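Local coordinates for protein 2,3-dihydroxybenzoate-AMP ligase (Bacillus subtilis, PDB 1MDB) that belongs to the ANL superfamily of AMP-binding enzymes, pairing a large N-terminal part with a smaller C-terminal domain, at residues Y126-A131 with I154-E159; S139-V144 with E161-L166; V350-K355 with D420-V425. All coordinates share one frame; numbering follows the deposited sequence.

Interactions 1 and 2 are neighbours, with centres about 7 Å apart. Both reach the same sheet. Interaction 1 pairs strands 125-132 and 154-157, and interaction 2 ties the helix between these strands to the segment that follows strand 154-157. Ile154 packs on Phe163, and the backbone of Val156 is probably hydrogen-bonded to Leu164 and Leu166. Interaction 3 lies on the opposite side of the chain's centre. Its centre is about 41 Å from that of interaction 1 and about 45 Å from that of interaction 2. It borders the pocket of the bound adenosine monophosphate through Gln353 and Val425. The side chain of Gln353 is about 9 Å from the bound 2,3-dihydroxy-benzoic acid.

Interaction 1 of 3, residues Y126-A131 with I154-E159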
loop_
_atom_site.group_PDB
_atom_site.type_symbol
_atom_site.label_atom_id
_atom_site.label_comp_id
_atom_site.label_asym_id
_atom_site.label_seq_id
_atom_site.Cartn_x
_atom_site.Cartn_y
_atom_site.Cartn_z
ATOM N N TYR A 126 -15.467 -14.867 6.145
ATOM C CA TYR A 126 -14.007 -14.814 6.058
ATOM C C TYR A 126 -13.693 -15.550 4.775
ATOM O O TYR A 126 -14.085 -16.708 4.611
ATOM C CB TYR A 126 -13.397 -15.546 7.262
ATOM C CG TYR A 126 -11.875 -15.640 7.330
ATOM C CD1 TYR A 126 -11.269 -16.685 8.026
ATOM C CD2 TYR A 126 -11.051 -14.684 6.741
ATOM C CE1 TYR A 126 -9.892 -16.781 8.136
ATOM C CE2 TYR A 126 -9.670 -14.770 6.846
ATOM C CZ TYR A 126 -9.095 -15.826 7.549
ATOM O OH TYR A 126 -7.728 -15.926 7.688
ATOM N N ILE A 127 -13.010 -14.877 3.857
ATOM C CA ILE A 127 -12.666 -15.477 2.568
ATOM C C ILE A 127 -11.154 -15.667 2.401
ATOM O O ILE A 127 -10.384 -14.702 2.449
ATOM C CB ILE A 127 -13.212 -14.611 1.422
ATOM C CG1 ILE A 127 -14.734 -14.469 1.577
ATOM C CG2 ILE A 127 -12.862 -15.234 0.077
ATOM C CD1 ILE A 127 -15.403 -13.634 0.481
ATOM N N ILE A 128 -10.745 -16.917 2.193
ATOM C CA ILE A 128 -9.332 -17.274 2.050
ATOM C C ILE A 128 -9.053 -18.256 0.912
ATOM O O ILE A 128 -9.969 -18.883 0.369
ATOM C CB ILE A 128 -8.805 -17.981 3.314
ATOM C CG1 ILE A 128 -9.720 -19.169 3.641
ATOM C CG2 ILE A 128 -8.717 -17.013 4.487
ATOM C CD1 ILE A 128 -9.141 -20.139 4.650
ATOM N N PRO A 129 -7.776 -18.382 0.518
ATOM C CA PRO A 129 -7.438 -19.329 -0.550
ATOM C C PRO A 129 -7.199 -20.623 0.232
ATOM O O PRO A 129 -7.159 -20.588 1.465
ATOM C CB PRO A 129 -6.147 -18.749 -1.125
ATOM C CG PRO A 129 -5.477 -18.161 0.106
ATOM C CD PRO A 129 -6.640 -17.490 0.822
ATOM N N ASP A 130 -7.061 -21.761 -0.437
ATOM C CA ASP A 130 -6.800 -22.988 0.310
ATOM C C ASP A 130 -5.397 -22.921 0.902
ATOM O O ASP A 130 -5.189 -23.150 2.092
ATOM C CB ASP A 130 -6.923 -24.233 -0.585
ATOM C CG ASP A 130 -6.342 -24.029 -1.973
ATOM O OD1 ASP A 130 -5.464 -23.158 -2.147
ATOM O OD2 ASP A 130 -6.760 -24.756 -2.901
ATOM N N ALA A 131 -4.429 -22.598 0.057
ATOM C CA ALA A 131 -3.044 -22.500 0.494
ATOM C C ALA A 131 -2.293 -21.565 -0.438
ATOM O O ALA A 131 -2.583 -21.488 -1.626
ATOM C CB ALA A 131 -2.388 -23.878 0.502
ATOM N N ILE A 154 -16.977 -19.520 6.289
ATOM C CA ILE A 154 -15.567 -19.548 5.917
ATOM C C ILE A 154 -15.556 -19.996 4.476
ATOM O O ILE A 154 -15.885 -21.139 4.179
ATOM C CB ILE A 154 -14.771 -20.575 6.752
ATOM C CG1 ILE A 154 -14.856 -20.228 8.236
ATOM C CG2 ILE A 154 -13.317 -20.623 6.266
ATOM C CD1 ILE A 154 -14.305 -18.889 8.583
ATOM N N ILE A 155 -15.194 -19.087 3.580
ATOM C CA ILE A 155 -15.179 -19.389 2.153
ATOM C C ILE A 155 -13.752 -19.562 1.643
ATOM O O ILE A 155 -12.878 -18.721 1.895
ATOM C CB ILE A 155 -15.894 -18.275 1.376
ATOM C CG1 ILE A 155 -17.321 -18.126 1.919
ATOM C CG2 ILE A 155 -15.878 -18.585 -0.113
ATOM C CD1 ILE A 155 -18.024 -16.819 1.536
ATOM N N VAL A 156 -13.524 -20.653 0.922
ATOM C CA VAL A 156 -12.200 -20.970 0.416
ATOM C C VAL A 156 -12.119 -21.064 -1.091
ATOM O O VAL A 156 -12.872 -21.816 -1.721
ATOM C CB VAL A 156 -11.706 -22.315 0.980
ATOM C CG1 VAL A 156 -10.292 -22.593 0.502
ATOM C CG2 VAL A 156 -11.787 -22.304 2.498
ATOM N N ALA A 157 -11.208 -20.299 -1.682
ATOM C CA ALA A 157 -11.030 -20.376 -3.118
ATOM C C ALA A 157 -10.025 -21.506 -3.269
ATOM O O ALA A 157 -8.837 -21.333 -3.002
ATOM C CB ALA A 157 -10.477 -19.057 -3.682
ATOM N N GLY A 158 -10.526 -22.674 -3.665
ATOM C CA GLY A 158 -9.687 -23.849 -3.824
ATOM C C GLY A 158 -10.297 -24.996 -3.034
ATOM O O GLY A 158 -11.514 -25.032 -2.838
ATOM N N GLU A 159 -9.466 -25.926 -2.569
ATOM C CA GLU A 159 -9.952 -27.063 -1.794
ATOM C C GLU A 159 -10.390 -26.581 -0.412
ATOM O O GLU A 159 -9.565 -26.345 0.473
ATOM C CB GLU A 159 -8.854 -28.121 -1.662
ATOM C CG GLU A 159 -9.272 -29.350 -0.875
ATOM C CD GLU A 159 -10.507 -30.022 -1.455
ATOM O OE1 GLU A 159 -10.472 -30.380 -2.652
ATOM O OE2 GLU A 159 -11.508 -30.188 -0.716
#
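Ile127 and Ile155 lie side by side on one face of two parallel strands and point the same way. Both carry CG1 anti to the carbonyl carbon (chi1 -58° and -57°), which runs the two branches alongside each other. Ile127 CG1 is 4.0 Å from Ile155 CB. Phe67 of helix 53-70 packs on both residues.

The other face holds Tyr126, Ile128, Ile154 and Val156. Here Ile154 CD1 sits at the edge of the Tyr126 ring, in its plane, 3.7 Å from Tyr126 CB. Ile128 CG2 lies over one face of the ring, near the rim. Ile128 places CG1 between its backbone N and carbonyl carbon (chi1 53°). That branch meets Val156 CG2 obliquely at 3.9 Å. The Tyr126 hydroxyl is hydrogen-bonded to Gln81.

Backbone bonds join Ile155 N to Tyr126 O, Ile128 N to Ile155 O and Ala157 N to Ile128 O, each 2.8 Å long. Farther along, Asp130 OD2 accepts Glu159 N at 3.0 Å, on the anti side of the carboxylate. This ties the turn after Ala157 to Asp130. Helix 137-147 packs on the face with Tyr126 and Ile128 and links the two strands, which makes a beta-alpha-beta crossover.

Interaction 2 of 3, residues S139-V144 with E161-L166; sequences SLARQV and EEFLPL
The guanidinium of Arg142 has Phe163 over one face and two carboxylates at its edge. Phe163 CE1 stands 4.1 Å above the guanidinium plane, toward the rim, and the two planes are 40° apart. The ring therefore leans against the group and does not lie flat on it. The Phe163 ring has Glu162 CG over the centre of one face. Arg142 CG comes to its edge, in the ring plane, 3.9 Å from Phe163 CZ. Ala141 CB also touches the ring, 4.0 Å from Phe163 CE1.

Arg142 grips Glu162 side-on with two nitrogens. Arg142 NE meets Glu162 OE2 at 2.9 Å, and Arg142 NH2 meets Glu162 OE1 at the same length. Both oxygens use their syn lone pairs, and both are tilted somewhat out of the guanidinium plane. Chi1 of Glu162 (77°) puts CG between the backbone N and the carbonyl carbon, over the Phe163 ring, and the bend at chi2 (-96°) turns the carboxylate to the arginine.

Helix 137-147, which carries Arg142, is the helix of the beta-alpha-beta crossover between strands 125-132 and 154-157. Segment 161-166 includes strand 164-165, the next parallel neighbour of strand 154-157. The salt-bridge network joins the helix to the loop that runs into this strand, at the protein surface, while Ala141 and Phe163 both pack on Ile154 beneath it.

Arg142 NH2 has a further bond, to Glu161 OE1 at 2.6 Å. Glu161 OE1 lies close to the guanidinium plane and uses its anti lone pair. A water donates to Glu161 OE1 at 2.7 Å and accepts from Arg142 NH1 at 2.8 Å. Glu161 OE2 forms a second salt bridge, to Arg138, so the carboxylate is shared between two arginines of the same helix.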
loop_
_atom_site.group_PDB
_atom_site.type_symbol
_atom_site.label_atom_id
_atom_site.label_comp_id
_atom_site.label_asym_id
_atom_site.label_seq_id
_atom_site.Cartn_x
_atom_site.Cartn_y
_atom_site.Cartn_z
ATOM N N SER A 139 -6.007 -23.814 8.121
ATOM C CA SER A 139 -5.562 -24.043 9.486
ATOM C C SER A 139 -5.682 -22.709 10.213
ATOM O O SER A 139 -5.988 -22.666 11.402
ATOM C CB SER A 139 -4.110 -24.564 9.517
ATOM O OG SER A 139 -3.206 -23.595 9.014
ATOM N N LEU A 140 -5.446 -21.615 9.494
ATOM C CA LEU A 140 -5.590 -20.291 10.091
ATOM C C LEU A 140 -7.093 -20.111 10.370
ATOM O O LEU A 140 -7.485 -19.636 11.434
ATOM C CB LEU A 140 -5.091 -19.206 9.124
ATOM C CG LEU A 140 -5.387 -17.746 9.509
ATOM C CD1 LEU A 140 -4.877 -17.476 10.916
ATOM C CD2 LEU A 140 -4.741 -16.781 8.493
ATOM N N ALA A 141 -7.930 -20.508 9.415
ATOM C CA ALA A 141 -9.382 -20.398 9.597
ATOM C C ALA A 141 -9.799 -21.162 10.855
ATOM O O ALA A 141 -10.599 -20.674 11.658
ATOM C CB ALA A 141 -10.118 -20.966 8.374
ATOM N N ARG A 142 -9.248 -22.363 11.026
ATOM C CA ARG A 142 -9.581 -23.174 12.185
ATOM C C ARG A 142 -9.187 -22.458 13.456
ATOM O O ARG A 142 -9.914 -22.497 14.447
ATOM C CB ARG A 142 -8.895 -24.539 12.107
ATOM C CG ARG A 142 -9.385 -25.369 10.932
ATOM C CD ARG A 142 -8.852 -26.788 10.937
ATOM N NE ARG A 142 -9.256 -27.462 9.711
ATOM C CZ ARG A 142 -8.506 -27.536 8.619
ATOM N NH1 ARG A 142 -7.292 -26.996 8.598
ATOM N NH2 ARG A 142 -8.989 -28.106 7.529
ATOM N N GLN A 143 -8.036 -21.797 13.432
ATOM C CA GLN A 143 -7.587 -21.061 14.601
ATOM C C GLN A 143 -8.554 -19.915 14.875
ATOM O O GLN A 143 -8.943 -19.668 16.021
ATOM C CB GLN A 143 -6.168 -20.524 14.373
ATOM C CG GLN A 143 -5.113 -21.612 14.455
ATOM C CD GLN A 143 -3.726 -21.129 14.096
ATOM O OE1 GLN A 143 -2.730 -21.651 14.600
ATOM N NE2 GLN A 143 -3.648 -20.143 13.213
ATOM N N VAL A 144 -8.961 -19.221 13.819
ATOM C CA VAL A 144 -9.882 -18.109 14.002
ATOM C C VAL A 144 -11.226 -18.566 14.584
ATOM O O VAL A 144 -11.674 -18.005 15.585
ATOM C CB VAL A 144 -10.098 -17.336 12.683
ATOM C CG1 VAL A 144 -11.066 -16.181 12.905
ATOM C CG2 VAL A 144 -8.757 -16.796 12.186
ATOM N N GLU A 161 -12.101 -28.196 1.968
ATOM C CA GLU A 161 -12.121 -29.164 3.062
ATOM C C GLU A 161 -13.487 -29.060 3.750
ATOM O O GLU A 161 -14.510 -29.123 3.066
ATOM C CB GLU A 161 -10.957 -28.914 4.037
ATOM C CG GLU A 161 -9.892 -30.023 3.988
ATOM C CD GLU A 161 -8.456 -29.536 4.200
ATOM O OE1 GLU A 161 -8.146 -28.940 5.257
ATOM O OE2 GLU A 161 -7.624 -29.765 3.298
ATOM N N GLU A 162 -13.530 -28.888 5.068
ATOM C CA GLU A 162 -14.818 -28.804 5.754
ATOM C C GLU A 162 -15.539 -27.461 5.624
ATOM O O GLU A 162 -16.670 -27.311 6.102
ATOM C CB GLU A 162 -14.671 -29.120 7.243
ATOM C CG GLU A 162 -14.084 -27.987 8.075
ATOM C CD GLU A 162 -12.592 -28.134 8.283
ATOM O OE1 GLU A 162 -11.887 -28.483 7.314
ATOM O OE2 GLU A 162 -12.129 -27.890 9.413
ATOM N N PHE A 163 -14.895 -26.489 4.986
ATOM C CA PHE A 163 -15.492 -25.168 4.832
ATOM C C PHE A 163 -16.281 -25.024 3.532
ATOM O O PHE A 163 -16.650 -26.027 2.924
ATOM C CB PHE A 163 -14.398 -24.102 4.955
ATOM C CG PHE A 163 -13.676 -24.142 6.273
ATOM C CD1 PHE A 163 -12.330 -24.488 6.342
ATOM C CD2 PHE A 163 -14.359 -23.863 7.461
ATOM C CE1 PHE A 163 -11.676 -24.558 7.573
ATOM C CE2 PHE A 163 -13.718 -23.928 8.690
ATOM C CZ PHE A 163 -12.370 -24.277 8.749
ATOM N N LEU A 164 -16.551 -23.793 3.106
ATOM C CA LEU A 164 -17.330 -23.580 1.887
ATOM C C LEU A 164 -16.512 -23.250 0.639
ATOM O O LEU A 164 -15.761 -22.276 0.615
ATOM C CB LEU A 164 -18.361 -22.468 2.112
ATOM C CG LEU A 164 -19.327 -22.628 3.292
ATOM C CD1 LEU A 164 -20.140 -21.345 3.461
ATOM C CD2 LEU A 164 -20.250 -23.822 3.061
ATOM N N PRO A 165 -16.656 -24.065 -0.420
ATOM C CA PRO A 165 -15.937 -23.858 -1.679
ATOM C C PRO A 165 -16.462 -22.605 -2.365
ATOM O O PRO A 165 -17.649 -22.517 -2.675
ATOM C CB PRO A 165 -16.274 -25.115 -2.485
ATOM C CG PRO A 165 -16.567 -26.147 -1.422
ATOM C CD PRO A 165 -17.381 -25.350 -0.446
ATOM N N LEU A 166 -15.589 -21.631 -2.589
ATOM C CA LEU A 166 -15.996 -20.411 -3.256
ATOM C C LEU A 166 -16.653 -20.733 -4.592
ATOM O O LEU A 166 -17.665 -20.128 -4.950
ATOM C CB LEU A 166 -14.785 -19.510 -3.501
ATOM C CG LEU A 166 -15.056 -18.233 -4.305
ATOM C CD1 LEU A 166 -16.088 -17.372 -3.588
ATOM C CD2 LEU A 166 -13.749 -17.457 -4.480
HETATM O O HOH W 1 -5.940 -27.668 6.256
#

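Interaction 3 of 3, residues V350-K355 with D420-V425. With AMP (adenosine monophosphate), chain D.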
loop_
_atom_site.group_PDB
_atom_site.type_symbol
_atom_site.label_atom_id
_atom_site.label_comp_id
_atom_site.label_asym_id
_atom_site.label_seq_id
_atom_site.Cartn_x
_atom_site.Cartn_y
_atom_site.Cartn_z
ATOM N N VAL A 350 13.995 12.023 -9.101
ATOM C CA VAL A 350 15.010 11.433 -8.235
ATOM C C VAL A 350 15.144 12.023 -6.835
ATOM O O VAL A 350 15.610 11.341 -5.915
ATOM C CB VAL A 350 16.398 11.483 -8.923
ATOM C CG1 VAL A 350 17.512 11.163 -7.925
ATOM C CG2 VAL A 350 16.425 10.490 -10.079
ATOM N N ASN A 351 14.723 13.269 -6.646
ATOM C CA ASN A 351 14.886 13.879 -5.333
ATOM C C ASN A 351 13.628 14.227 -4.551
ATOM O O ASN A 351 13.726 14.697 -3.419
ATOM C CB ASN A 351 15.784 15.114 -5.456
ATOM C CG ASN A 351 17.164 14.772 -5.980
ATOM O OD1 ASN A 351 17.947 14.089 -5.314
ATOM N ND2 ASN A 351 17.470 15.234 -7.191
ATOM N N THR A 352 12.453 14.005 -5.133
ATOM C CA THR A 352 11.215 14.307 -4.418
ATOM C C THR A 352 10.294 13.092 -4.375
ATOM O O THR A 352 10.553 12.076 -5.014
ATOM C CB THR A 352 10.431 15.471 -5.078
ATOM O OG1 THR A 352 9.725 14.993 -6.232
ATOM C CG2 THR A 352 11.382 16.582 -5.495
ATOM N N GLN A 353 9.215 13.211 -3.612
ATOM C CA GLN A 353 8.232 12.147 -3.492
ATOM C C GLN A 353 6.899 12.605 -4.103
ATOM O O GLN A 353 5.828 12.235 -3.624
ATOM C CB GLN A 353 8.039 11.766 -2.014
ATOM C CG GLN A 353 9.147 10.889 -1.406
ATOM C CD GLN A 353 10.541 11.498 -1.494
ATOM O OE1 GLN A 353 11.287 11.251 -2.444
ATOM N NE2 GLN A 353 10.896 12.298 -0.505
ATOM N N GLY A 354 6.982 13.429 -5.151
ATOM C CA GLY A 354 5.796 13.919 -5.850
ATOM C C GLY A 354 5.000 15.062 -5.238
ATOM O O GLY A 354 5.428 15.677 -4.269
ATOM N N LYS A 355 3.840 15.355 -5.829
ATOM C CA LYS A 355 2.946 16.409 -5.343
ATOM C C LYS A 355 1.520 15.865 -5.394
ATOM O O LYS A 355 1.223 14.987 -6.194
ATOM C CB LYS A 355 3.064 17.674 -6.214
ATOM C CG LYS A 355 2.648 17.495 -7.670
ATOM C CD LYS A 355 2.800 18.794 -8.471
ATOM C CE LYS A 355 2.441 18.580 -9.947
ATOM N NZ LYS A 355 2.764 19.748 -10.830
ATOM N N ASP A 420 7.337 24.152 -6.345
ATOM C CA ASP A 420 6.232 23.751 -7.200
ATOM C C ASP A 420 5.207 22.911 -6.453
ATOM O O ASP A 420 4.305 22.329 -7.056
ATOM C CB ASP A 420 6.759 22.992 -8.417
ATOM C CG ASP A 420 7.545 23.887 -9.355
ATOM O OD1 ASP A 420 6.965 24.889 -9.832
ATOM O OD2 ASP A 420 8.735 23.598 -9.611
ATOM N N GLY A 421 5.346 22.853 -5.132
ATOM C CA GLY A 421 4.405 22.093 -4.333
ATOM C C GLY A 421 4.748 20.630 -4.133
ATOM O O GLY A 421 3.910 19.859 -3.673
ATOM N N TYR A 422 5.968 20.236 -4.480
ATOM C CA TYR A 422 6.384 18.850 -4.301
ATOM C C TYR A 422 6.739 18.584 -2.846
ATOM O O TYR A 422 7.059 19.507 -2.095
ATOM C CB TYR A 422 7.575 18.508 -5.204
ATOM C CG TYR A 422 7.178 18.305 -6.647
ATOM C CD1 TYR A 422 6.725 19.374 -7.425
ATOM C CD2 TYR A 422 7.186 17.030 -7.219
ATOM C CE1 TYR A 422 6.286 19.176 -8.731
ATOM C CE2 TYR A 422 6.750 16.824 -8.524
ATOM C CZ TYR A 422 6.299 17.900 -9.273
ATOM O OH TYR A 422 5.856 17.700 -10.559
ATOM N N ILE A 423 6.670 17.316 -2.456
ATOM C CA ILE A 423 6.966 16.915 -1.091
ATOM C C ILE A 423 8.260 16.119 -1.023
ATOM O O ILE A 423 8.472 15.164 -1.778
ATOM C CB ILE A 423 5.818 16.059 -0.513
ATOM C CG1 ILE A 423 4.519 16.869 -0.517
ATOM C CG2 ILE A 423 6.159 15.595 0.902
ATOM C CD1 ILE A 423 3.300 16.101 -0.043
ATOM N N VAL A 424 9.138 16.547 -0.129
ATOM C CA VAL A 424 10.400 15.876 0.091
ATOM C C VAL A 424 10.270 15.331 1.506
ATOM O O VAL A 424 10.399 16.068 2.480
ATOM C CB VAL A 424 11.580 16.847 0.008
ATOM C CG1 VAL A 424 12.884 16.093 0.251
ATOM C CG2 VAL A 424 11.603 17.512 -1.365
ATOM N N VAL A 425 9.975 14.038 1.599
ATOM C CA VAL A 425 9.793 13.367 2.878
ATOM C C VAL A 425 11.117 13.093 3.581
ATOM O O VAL A 425 12.091 12.670 2.954
ATOM C CB VAL A 425 9.039 12.025 2.681
ATOM C CG1 VAL A 425 8.806 11.332 4.030
ATOM C CG2 VAL A 425 7.710 12.284 1.991
HETATM P P AMP D . 0.057 2.938 3.842
HETATM O O1P AMP D . -1.385 3.225 4.166
HETATM O O2P AMP D . 0.530 1.588 4.267
HETATM O O3P AMP D . 0.381 3.219 2.397
HETATM O "O5'" AMP D . 1.006 3.929 4.766
HETATM C "C5'" AMP D . 1.177 5.345 4.472
HETATM C "C4'" AMP D . 2.446 5.863 5.161
HETATM O "O4'" AMP D . 3.514 5.172 4.543
HETATM C "C3'" AMP D . 2.769 7.309 4.923
HETATM O "O3'" AMP D . 2.085 8.167 5.833
HETATM C "C2'" AMP D . 4.286 7.334 5.065
HETATM O "O2'" AMP D . 4.688 7.486 6.443
HETATM C "C1'" AMP D . 4.663 6.002 4.467
HETATM N N9 AMP D . 5.135 6.304 2.873
HETATM C C8 AMP D . 4.477 5.830 1.790
HETATM N N7 AMP D . 5.078 6.182 0.657
HETATM C C5 AMP D . 6.123 6.884 1.056
HETATM C C6 AMP D . 7.078 7.462 0.226
HETATM N N6 AMP D . 7.042 7.355 -1.102
HETATM N N1 AMP D . 8.085 8.151 0.857
HETATM C C2 AMP D . 8.164 8.276 2.213
HETATM N N3 AMP D . 7.244 7.713 3.008
HETATM C C4 AMP D . 6.203 7.003 2.444
#
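Lys355 lays its aliphatic chain over one face of the Tyr422 ring. Its CB is 4.1 Å from the ring centroid of Tyr422 and only 6° off the ring normal, which is a CH-pi contact. CG lies between the backbone N and the carbonyl carbon (chi1 63°). The chain is extended beyond it and runs across the ring toward the hydroxyl. On the way, Lys355 CD passes 3.5 Å from Tyr422 CE1. The Tyr422 hydroxyl is hydrogen-bonded to Asp344, which fixes the far end of the ring.

Thr352 crosses Tyr422 obliquely, and Thr352 OG1 is 3.4 Å from Tyr422 CD2. The same hydroxyl bonds to the carbonyl of Ile348 and accepts a weak bond from Gly354 N. Both bonds lie where the chain leaves helix 346-351 and probably steady it there.

Two backbone bonds hold the segments together between these side chains. Gln353 N donates to Ile423 O at 2.8 Å, and Ile423 N donates to Gly354 O at 2.7 Å. They tie the segment leading to strand 355-356, at the edge of the large mixed sheet, to strand 423-428, an outer strand of the four-stranded antiparallel sheet.

Gln353 and Val425 cross at about a right angle, with Gln353 CG 3.9 Å from Val425 CG2. Both border the bound adenosine monophosphate. Gln353 CG is 3.7 Å from its N1, and Val425 CG1 is 3.6 Å from its C2. Phe330 packs on both residues.

Carbon atoms of Gln353 and Val425 thus approach the purine near its N1 and C2. Their nearest contacts are van der Waals in kind, while hydrogen bonds to the nucleotide come from Asp413, Arg428, Val329, Ala333 and Lys519. This is consistent with the contact shaping the nucleotide pocket chiefly by fit.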